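Local coordinates for protein putative oxidoreductase (PDB 3FHL) that probably acts as a nucleotide-dependent oxidoreductase of the Gfo/Idh/MocA family, pairing an NAD-binding Rossmann domain with a C-terminal alpha/beta domain, at residues M15-T27 against E262-W276. Sequence-based numbering, arbitrary orientation.
Sequences MSGQVFHAPFIST and EAALLAGEIPERPNW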
ATOM      1  N   MET C  15      -7.158  28.615 -16.528  1.00 39.58           N
ATOM      2  CA  MET C  15      -6.532  28.302 -15.237  1.00 40.00           C
ATOM      3  C   MET C  15      -5.053  27.937 -15.379  1.00 34.18           C
ATOM      4  O   MET C  15      -4.213  28.523 -14.699  1.00 39.00           O
ATOM      5  CB  MET C  15      -7.278  27.185 -14.485  1.00 44.76           C
ATOM      6  CG  MET C  15      -6.649  26.773 -13.118  1.00 46.73           C
ATOM      7  SD  MET C  15      -5.178  25.674 -13.129  1.00 41.33           S
ATOM      8  CE  MET C  15      -5.723  24.291 -14.129  1.00 53.52           C
ATOM      9  N   SER C  16      -4.751  26.968 -16.244  1.00 35.33           N
ATOM     10  CA  SER C  16      -3.372  26.511 -16.434  0.50 35.36           C
ATOM     11  C   SER C  16      -2.438  27.666 -16.802  1.00 35.25           C
ATOM     12  O   SER C  16      -1.327  27.751 -16.278  1.00 34.73           O
ATOM     13  CB  SER C  16      -3.298  25.410 -17.485  0.50 34.82           C
ATOM     14  OG  SER C  16      -3.523  25.928 -18.784  0.50 33.67           O
ATOM     15  N   GLY C  17      -2.905  28.544 -17.690  1.00 34.68           N
ATOM     16  CA  GLY C  17      -2.178  29.754 -18.081  1.00 35.25           C
ATOM     17  C   GLY C  17      -1.872  30.655 -16.908  1.00 36.27           C
ATOM     18  O   GLY C  17      -0.737  31.077 -16.728  1.00 31.73           O
ATOM     19  N   GLN C  18      -2.883  30.909 -16.081  1.00 33.12           N
ATOM     20  CA  GLN C  18      -2.750  31.814 -14.953  1.00 34.73           C
ATOM     21  C   GLN C  18      -1.996  31.228 -13.771  1.00 30.27           C
ATOM     22  O   GLN C  18      -1.505  31.973 -12.933  1.00 35.71           O
ATOM     23  CB  GLN C  18      -4.131  32.261 -14.475  1.00 36.06           C
ATOM     24  CG  GLN C  18      -4.922  33.014 -15.508  1.00 39.67           C
ATOM     25  CD  GLN C  18      -6.301  33.411 -15.026  1.00 52.47           C
ATOM     26  OE1 GLN C  18      -6.453  33.950 -13.930  1.00 54.70           O
ATOM     27  NE2 GLN C  18      -7.314  33.161 -15.853  1.00 46.66           N
ATOM     28  N   VAL C  19      -1.927  29.901 -13.686  1.00 34.42           N
ATOM     29  CA  VAL C  19      -1.356  29.234 -12.500  1.00 32.30           C
ATOM     30  C   VAL C  19       0.062  28.727 -12.758  1.00 32.43           C
ATOM     31  O   VAL C  19       0.984  29.049 -12.016  1.00 33.98           O
ATOM     32  CB  VAL C  19      -2.305  28.087 -11.979  1.00 33.66           C
ATOM     33  CG1 VAL C  19      -1.643  27.234 -10.907  1.00 27.31           C
ATOM     34  CG2 VAL C  19      -3.581  28.690 -11.419  1.00 32.64           C
ATOM     35  N   PHE C  20       0.237  27.961 -13.830  1.00 31.60           N
ATOM     36  CA  PHE C  20       1.485  27.224 -14.047  1.00 30.44           C
ATOM     37  C   PHE C  20       2.499  27.877 -14.984  1.00 35.56           C
ATOM     38  O   PHE C  20       3.700  27.591 -14.893  1.00 37.00           O
ATOM     39  CB  PHE C  20       1.167  25.810 -14.565  1.00 31.09           C
ATOM     40  CG  PHE C  20       0.412  24.961 -13.577  1.00 29.08           C
ATOM     41  CD1 PHE C  20       1.029  24.523 -12.404  1.00 32.76           C
ATOM     42  CD2 PHE C  20      -0.911  24.614 -13.809  1.00 39.76           C
ATOM     43  CE1 PHE C  20       0.335  23.749 -11.477  1.00 39.94           C
ATOM     44  CE2 PHE C  20      -1.613  23.839 -12.896  1.00 40.74           C
ATOM     45  CZ  PHE C  20      -0.986  23.405 -11.724  1.00 39.66           C
ATOM     46  N   HIS C  21       2.023  28.725 -15.894  1.00 34.77           N
ATOM     47  CA  HIS C  21       2.872  29.200 -16.980  1.00 34.78           C
ATOM     48  C   HIS C  21       3.219  30.681 -16.920  1.00 30.87           C
ATOM     49  O   HIS C  21       4.378  31.026 -16.724  1.00 32.03           O
ATOM     50  CB  HIS C  21       2.252  28.828 -18.321  1.00 32.95           C
ATOM     51  CG  HIS C  21       2.033  27.362 -18.468  1.00 33.18           C
ATOM     52  ND1 HIS C  21       3.068  26.451 -18.425  1.00 27.99           N
ATOM     53  CD2 HIS C  21       0.900  26.642 -18.616  1.00 30.84           C
ATOM     54  CE1 HIS C  21       2.579  25.231 -18.565  1.00 31.39           C
ATOM     55  NE2 HIS C  21       1.267  25.321 -18.679  1.00 34.78           N
ATOM     56  N   ALA C  22       2.219  31.542 -17.080  1.00 31.15           N
ATOM     57  CA  ALA C  22       2.434  33.002 -16.990  1.00 30.39           C
ATOM     58  C   ALA C  22       3.215  33.517 -15.766  1.00 35.44           C
ATOM     59  O   ALA C  22       4.094  34.357 -15.942  1.00 35.56           O
ATOM     60  CB  ALA C  22       1.126  33.766 -17.184  1.00 28.55           C
ATOM     61  N   PRO C  23       2.926  33.021 -14.533  1.00 36.86           N
ATOM     62  CA  PRO C  23       3.738  33.490 -13.405  1.00 34.41           C
ATOM     63  C   PRO C  23       5.243  33.211 -13.509  1.00 33.31           C
ATOM     64  O   PRO C  23       6.031  33.986 -12.973  1.00 33.85           O
ATOM     65  CB  PRO C  23       3.141  32.724 -12.212  1.00 33.77           C
ATOM     66  CG  PRO C  23       1.765  32.491 -12.605  1.00 34.58           C
ATOM     67  CD  PRO C  23       1.863  32.119 -14.045  1.00 38.67           C
ATOM     68  N   PHE C  24       5.622  32.131 -14.197  1.00 30.46           N
ATOM     69  CA  PHE C  24       7.029  31.732 -14.340  1.00 30.57           C
ATOM     70  C   PHE C  24       7.724  32.259 -15.603  1.00 31.46           C
ATOM     71  O   PHE C  24       8.875  32.690 -15.537  1.00 29.20           O
ATOM     72  CB  PHE C  24       7.168  30.211 -14.221  1.00 29.68           C
ATOM     73  CG  PHE C  24       6.760  29.698 -12.874  1.00 31.42           C
ATOM     74  CD1 PHE C  24       7.598  29.876 -11.773  1.00 33.91           C
ATOM     75  CD2 PHE C  24       5.508  29.123 -12.683  1.00 34.49           C
ATOM     76  CE1 PHE C  24       7.222  29.426 -10.507  1.00 35.99           C
ATOM     77  CE2 PHE C  24       5.115  28.676 -11.418  1.00 33.11           C
ATOM     78  CZ  PHE C  24       5.973  28.838 -10.326  1.00 28.14           C
ATOM     79  N   ILE C  25       7.032  32.229 -16.735  1.00 33.18           N
ATOM     80  CA  ILE C  25       7.539  32.863 -17.957  1.00 33.13           C
ATOM     81  C   ILE C  25       7.832  34.348 -17.670  1.00 34.79           C
ATOM     82  O   ILE C  25       8.867  34.866 -18.084  1.00 34.23           O
ATOM     83  CB  ILE C  25       6.565  32.697 -19.163  1.00 35.23           C
ATOM     84  CG1 ILE C  25       6.316  31.215 -19.465  1.00 25.60           C
ATOM     85  CG2 ILE C  25       7.128  33.401 -20.420  1.00 30.75           C
ATOM     86  CD1 ILE C  25       5.029  30.947 -20.177  1.00 32.06           C
ATOM     87  N   SER C  26       6.936  34.992 -16.916  1.00 35.57           N
ATOM     88  CA  SER C  26       7.069  36.390 -16.504  1.00 36.73           C
ATOM     89  C   SER C  26       8.256  36.659 -15.572  1.00 39.39           C
ATOM     90  O   SER C  26       9.062  37.555 -15.844  1.00 40.18           O
ATOM     91  CB  SER C  26       5.782  36.865 -15.836  1.00 40.89           C
ATOM     92  OG  SER C  26       5.779  38.267 -15.660  1.00 53.35           O
ATOM     93  N   THR C  27       8.386  35.888 -14.494  1.00 35.54           N
ATOM     94  CA  THR C  27       9.426  36.174 -13.495  1.00 32.60           C
ATOM     95  C   THR C  27      10.818  35.699 -13.904  1.00 38.55           C
ATOM     96  O   THR C  27      11.819  36.237 -13.431  1.00 41.67           O
ATOM     97  CB  THR C  27       9.076  35.625 -12.090  1.00 34.87           C
ATOM     98  OG1 THR C  27       8.763  34.230 -12.169  1.00 39.00           O
ATOM     99  CG2 THR C  27       7.892  36.386 -11.498  1.00 38.37           C
ATOM    100  N   GLU C 262       0.797  24.971  -5.976  1.00 27.76           N
ATOM    101  CA  GLU C 262      -0.397  25.152  -6.800  1.00 31.69           C
ATOM    102  C   GLU C 262      -1.473  25.983  -6.089  1.00 30.54           C
ATOM    103  O   GLU C 262      -2.101  26.847  -6.710  1.00 33.35           O
ATOM    104  CB  GLU C 262      -0.960  23.803  -7.264  1.00 32.89           C
ATOM    105  CG  GLU C 262      -2.164  23.935  -8.198  1.00 40.52           C
ATOM    106  CD  GLU C 262      -2.750  22.600  -8.645  1.00 45.53           C
ATOM    107  OE1 GLU C 262      -2.127  21.543  -8.410  1.00 48.73           O
ATOM    108  OE2 GLU C 262      -3.848  22.619  -9.243  1.00 55.13           O
ATOM    109  N   ALA C 263      -1.658  25.744  -4.793  1.00 32.48           N
ATOM    110  CA  ALA C 263      -2.567  26.569  -3.987  1.00 33.85           C
ATOM    111  C   ALA C 263      -2.130  28.044  -3.922  1.00 34.14           C
ATOM    112  O   ALA C 263      -2.961  28.945  -4.054  1.00 34.04           O
ATOM    113  CB  ALA C 263      -2.726  25.995  -2.575  1.00 35.94           C
ATOM    114  N   ALA C 264      -0.836  28.283  -3.718  1.00 28.57           N
ATOM    115  CA  ALA C 264      -0.320  29.649  -3.650  1.00 31.33           C
ATOM    116  C   ALA C 264      -0.490  30.339  -4.991  1.00 33.18           C
ATOM    117  O   ALA C 264      -0.949  31.487  -5.055  1.00 37.28           O
ATOM    118  CB  ALA C 264       1.136  29.660  -3.211  1.00 30.04           C
ATOM    119  N   LEU C 265      -0.171  29.620  -6.063  1.00 31.17           N
ATOM    120  CA  LEU C 265      -0.327  30.158  -7.410  1.00 33.21           C
ATOM    121  C   LEU C 265      -1.781  30.415  -7.792  1.00 33.40           C
ATOM    122  O   LEU C 265      -2.067  31.394  -8.472  1.00 34.78           O
ATOM    123  CB  LEU C 265       0.335  29.246  -8.434  1.00 30.70           C
ATOM    124  CG  LEU C 265       1.859  29.146  -8.385  1.00 31.02           C
ATOM    125  CD1 LEU C 265       2.297  27.883  -9.123  1.00 25.66           C
ATOM    126  CD2 LEU C 265       2.564  30.405  -8.950  1.00 29.73           C
ATOM    127  N   LEU C 266      -2.690  29.538  -7.350  1.00 34.59           N
ATOM    128  CA  LEU C 266      -4.130  29.706  -7.572  1.00 36.34           C
ATOM    129  C   LEU C 266      -4.634  30.950  -6.828  1.00 35.05           C
ATOM    130  O   LEU C 266      -5.500  31.666  -7.325  1.00 41.46           O
ATOM    131  CB  LEU C 266      -4.892  28.459  -7.095  1.00 40.59           C
ATOM    132  CG  LEU C 266      -6.253  27.975  -7.640  1.00 49.89           C
ATOM    133  CD1 LEU C 266      -7.427  28.925  -7.352  1.00 61.97           C
ATOM    134  CD2 LEU C 266      -6.209  27.611  -9.122  1.00 53.87           C
ATOM    135  N   ALA C 267      -4.065  31.207  -5.650  1.00 33.03           N
ATOM    136  CA  ALA C 267      -4.386  32.396  -4.860  1.00 37.38           C
ATOM    137  C   ALA C 267      -3.808  33.677  -5.457  1.00 39.62           C
ATOM    138  O   ALA C 267      -4.138  34.773  -5.000  1.00 40.13           O
ATOM    139  CB  ALA C 267      -3.891  32.228  -3.429  1.00 32.58           C
ATOM    140  N   GLY C 268      -2.922  33.534  -6.443  1.00 37.93           N
ATOM    141  CA  GLY C 268      -2.307  34.676  -7.128  1.00 38.99           C
ATOM    142  C   GLY C 268      -1.007  35.184  -6.523  1.00 38.69           C
ATOM    143  O   GLY C 268      -0.617  36.331  -6.758  1.00 42.30           O
ATOM    144  N   GLU C 269      -0.332  34.345  -5.745  1.00 31.83           N
ATOM    145  CA  GLU C 269       0.948  34.727  -5.168  1.00 35.79           C
ATOM    146  C   GLU C 269       2.036  34.709  -6.235  1.00 41.06           C
ATOM    147  O   GLU C 269       2.058  33.826  -7.094  1.00 38.31           O
ATOM    148  CB  GLU C 269       1.316  33.816  -4.002  1.00 35.09           C
ATOM    149  CG  GLU C 269       0.306  33.897  -2.866  1.00 45.85           C
ATOM    150  CD  GLU C 269       0.700  33.075  -1.661  1.00 52.29           C
ATOM    151  OE1 GLU C 269       1.906  32.787  -1.494  1.00 59.65           O
ATOM    152  OE2 GLU C 269      -0.206  32.727  -0.872  1.00 56.96           O
ATOM    153  N   ILE C 270       2.914  35.712  -6.186  1.00 41.71           N
ATOM    154  CA  ILE C 270       3.984  35.856  -7.168  1.00 37.13           C
ATOM    155  C   ILE C 270       5.127  34.948  -6.749  1.00 31.06           C
ATOM    156  O   ILE C 270       5.607  35.041  -5.622  1.00 34.64           O
ATOM    157  CB  ILE C 270       4.454  37.332  -7.299  1.00 38.45           C
ATOM    158  CG1 ILE C 270       3.335  38.184  -7.907  1.00 41.93           C
ATOM    159  CG2 ILE C 270       5.734  37.440  -8.138  1.00 40.15           C
ATOM    160  CD1 ILE C 270       3.510  39.678  -7.693  1.00 46.94           C
ATOM    161  N   PRO C 271       5.547  34.039  -7.649  1.00 31.94           N
ATOM    162  CA  PRO C 271       6.582  33.069  -7.291  1.00 30.78           C
ATOM    163  C   PRO C 271       8.025  33.570  -7.148  1.00 38.01           C
ATOM    164  O   PRO C 271       8.922  32.753  -6.908  1.00 40.56           O
ATOM    165  CB  PRO C 271       6.469  32.003  -8.388  1.00 33.08           C
ATOM    166  CG  PRO C 271       5.829  32.681  -9.537  1.00 35.65           C
ATOM    167  CD  PRO C 271       5.013  33.828  -9.006  1.00 30.08           C
ATOM    168  N   GLU C 272       8.264  34.876  -7.237  1.00 36.43           N
ATOM    169  CA  GLU C 272       9.655  35.373  -7.239  1.00 53.50           C
ATOM    170  C   GLU C 272      10.474  35.204  -5.928  1.00 53.99           C
ATOM    171  O   GLU C 272      11.705  35.073  -5.975  1.00 62.58           O
ATOM    172  CB  GLU C 272       9.729  36.822  -7.755  1.00 51.64           C
ATOM    173  CG  GLU C 272      10.969  37.068  -8.621  1.00 61.53           C
ATOM    174  CD  GLU C 272      10.926  38.376  -9.400  1.00 63.83           C
ATOM    175  OE1 GLU C 272       9.847  38.748  -9.926  1.00 72.25           O
ATOM    176  OE2 GLU C 272      11.991  39.027  -9.494  1.00 70.15           O
ATOM    177  N   ARG C 273       9.788  35.150  -4.788  1.00 46.92           N
ATOM    178  CA  ARG C 273      10.406  35.377  -3.476  1.00 36.41           C
ATOM    179  C   ARG C 273      11.374  34.281  -2.979  1.00 38.10           C
ATOM    180  O   ARG C 273      11.280  33.137  -3.413  1.00 41.93           O
ATOM    181  CB  ARG C 273       9.310  35.659  -2.448  1.00 37.00           C
ATOM    182  CG  ARG C 273       8.320  34.559  -2.297  1.00 36.56           C
ATOM    183  CD  ARG C 273       7.243  34.954  -1.323  1.00 44.05           C
ATOM    184  NE  ARG C 273       6.520  33.769  -0.892  1.00 40.85           N
ATOM    185  CZ  ARG C 273       5.244  33.527  -1.153  1.00 47.84           C
ATOM    186  NH1 ARG C 273       4.696  32.403  -0.710  1.00 46.78           N
ATOM    187  NH2 ARG C 273       4.515  34.404  -1.839  1.00 45.86           N
ATOM    188  N   PRO C 274      12.337  34.648  -2.102  1.00 35.87           N
ATOM    189  CA  PRO C 274      13.315  33.724  -1.522  1.00 37.65           C
ATOM    190  C   PRO C 274      12.760  32.452  -0.868  1.00 38.50           C
ATOM    191  O   PRO C 274      13.398  31.398  -0.963  1.00 32.22           O
ATOM    192  CB  PRO C 274      14.009  34.586  -0.460  1.00 40.47           C
ATOM    193  CG  PRO C 274      13.955  35.951  -1.030  1.00 33.29           C
ATOM    194  CD  PRO C 274      12.602  36.039  -1.662  1.00 38.97           C
ATOM    195  N   ASN C 275      11.604  32.540  -0.208  1.00 33.18           N
ATOM    196  CA  ASN C 275      11.038  31.369   0.482  1.00 33.42           C
ATOM    197  C   ASN C 275      10.063  30.537  -0.370  1.00 31.37           C
ATOM    198  O   ASN C 275       9.343  29.694   0.164  1.00 34.98           O
ATOM    199  CB  ASN C 275      10.399  31.776   1.830  1.00 32.82           C
ATOM    200  CG  ASN C 275       9.056  32.475   1.662  1.00 37.20           C
ATOM    201  OD1 ASN C 275       8.543  32.597   0.551  1.00 29.45           O
ATOM    202  ND2 ASN C 275       8.474  32.929   2.774  1.00 41.56           N
ATOM    203  N   TRP C 276      10.023  30.787  -1.683  1.00 28.59           N
ATOM    204  CA  TRP C 276       9.083  30.092  -2.559  1.00 31.82           C
ATOM    205  C   TRP C 276       9.296  28.568  -2.566  1.00 28.95           C
ATOM    206  O   TRP C 276      10.422  28.105  -2.703  1.00 28.67           O
ATOM    207  CB  TRP C 276       9.172  30.605  -3.989  1.00 28.95           C
ATOM    208  CG  TRP C 276       8.160  29.957  -4.851  1.00 29.89           C
ATOM    209  CD1 TRP C 276       8.360  28.920  -5.716  1.00 25.17           C
ATOM    210  CD2 TRP C 276       6.755  30.265  -4.902  1.00 26.78           C
ATOM    211  NE1 TRP C 276       7.162  28.570  -6.310  1.00 28.62           N
ATOM    212  CE2 TRP C 276       6.168  29.381  -5.827  1.00 24.89           C
ATOM    213  CE3 TRP C 276       5.942  31.197  -4.244  1.00 27.99           C
ATOM    214  CZ2 TRP C 276       4.800  29.409  -6.130  1.00 26.83           C
ATOM    215  CZ3 TRP C 276       4.589  31.230  -4.546  1.00 28.60           C
ATOM    216  CH2 TRP C 276       4.034  30.349  -5.487  1.00 28.08           C
TER
HETATM  217  O   HOH W   1      -0.944  32.741 -10.329  1.00 37.21           O
HETATM  218  O   HOH W   2      10.478  32.938  -9.626  1.00 70.83           O
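Pro271 lies over one face of the Phe24 ring, its CG 4.0 Å from the ring centroid in a CH-pi contact, while its CB meets Phe24 CE1 at 3.4 Å. Leu265 CD1 meets the rim of the same ring at CE2 (3.7 Å), near its plane. Trp276 backs Pro271, whose CB stands over the indole; the indole NE1 is hydrogen-bonded to Gln261 OE1. Leu265 also spreads over the Val19 carbonyl, with CD1 3.4 Å from Val19 O, a buried oxygen with no hydrogen-bond partner, since Pro23, one turn on, has no N-H to give. With chi1 at 171°, Val19 splits its methyls between CG1 on Leu265 CB and CG2 on Leu266 CD2 (3.7 Å). Phe20 offers its edge to the Glu262 carboxylate, CZ to CD 3.6 Å, with the planes 61° apart; Glu262 OE1 makes a long, weak ion pair with Arg125 NH2.

The solvent side is looser: exposed Met15 grazes exposed Leu266, and Thr27 CG2 touches exposed Ile270 and Glu272 OE1. Thr27 OG1 bonds back to Pro23 O (2.9 Å). No direct hydrogen bond joins the segments; one water bridges Gln18 O and Leu265 O, and a second, weakly held, links Thr27 OG1 to Pro271 O.

Helix 15-27 follows Rossmann strand 6-10; the axes of 15-27 and 262-266 cross at 95°, and the loop after the second helix runs on to the C-terminal end of the first. Ile25 faces strands 6-10 and 31-37, and Tyr311 of helix 309-320 touches Phe24.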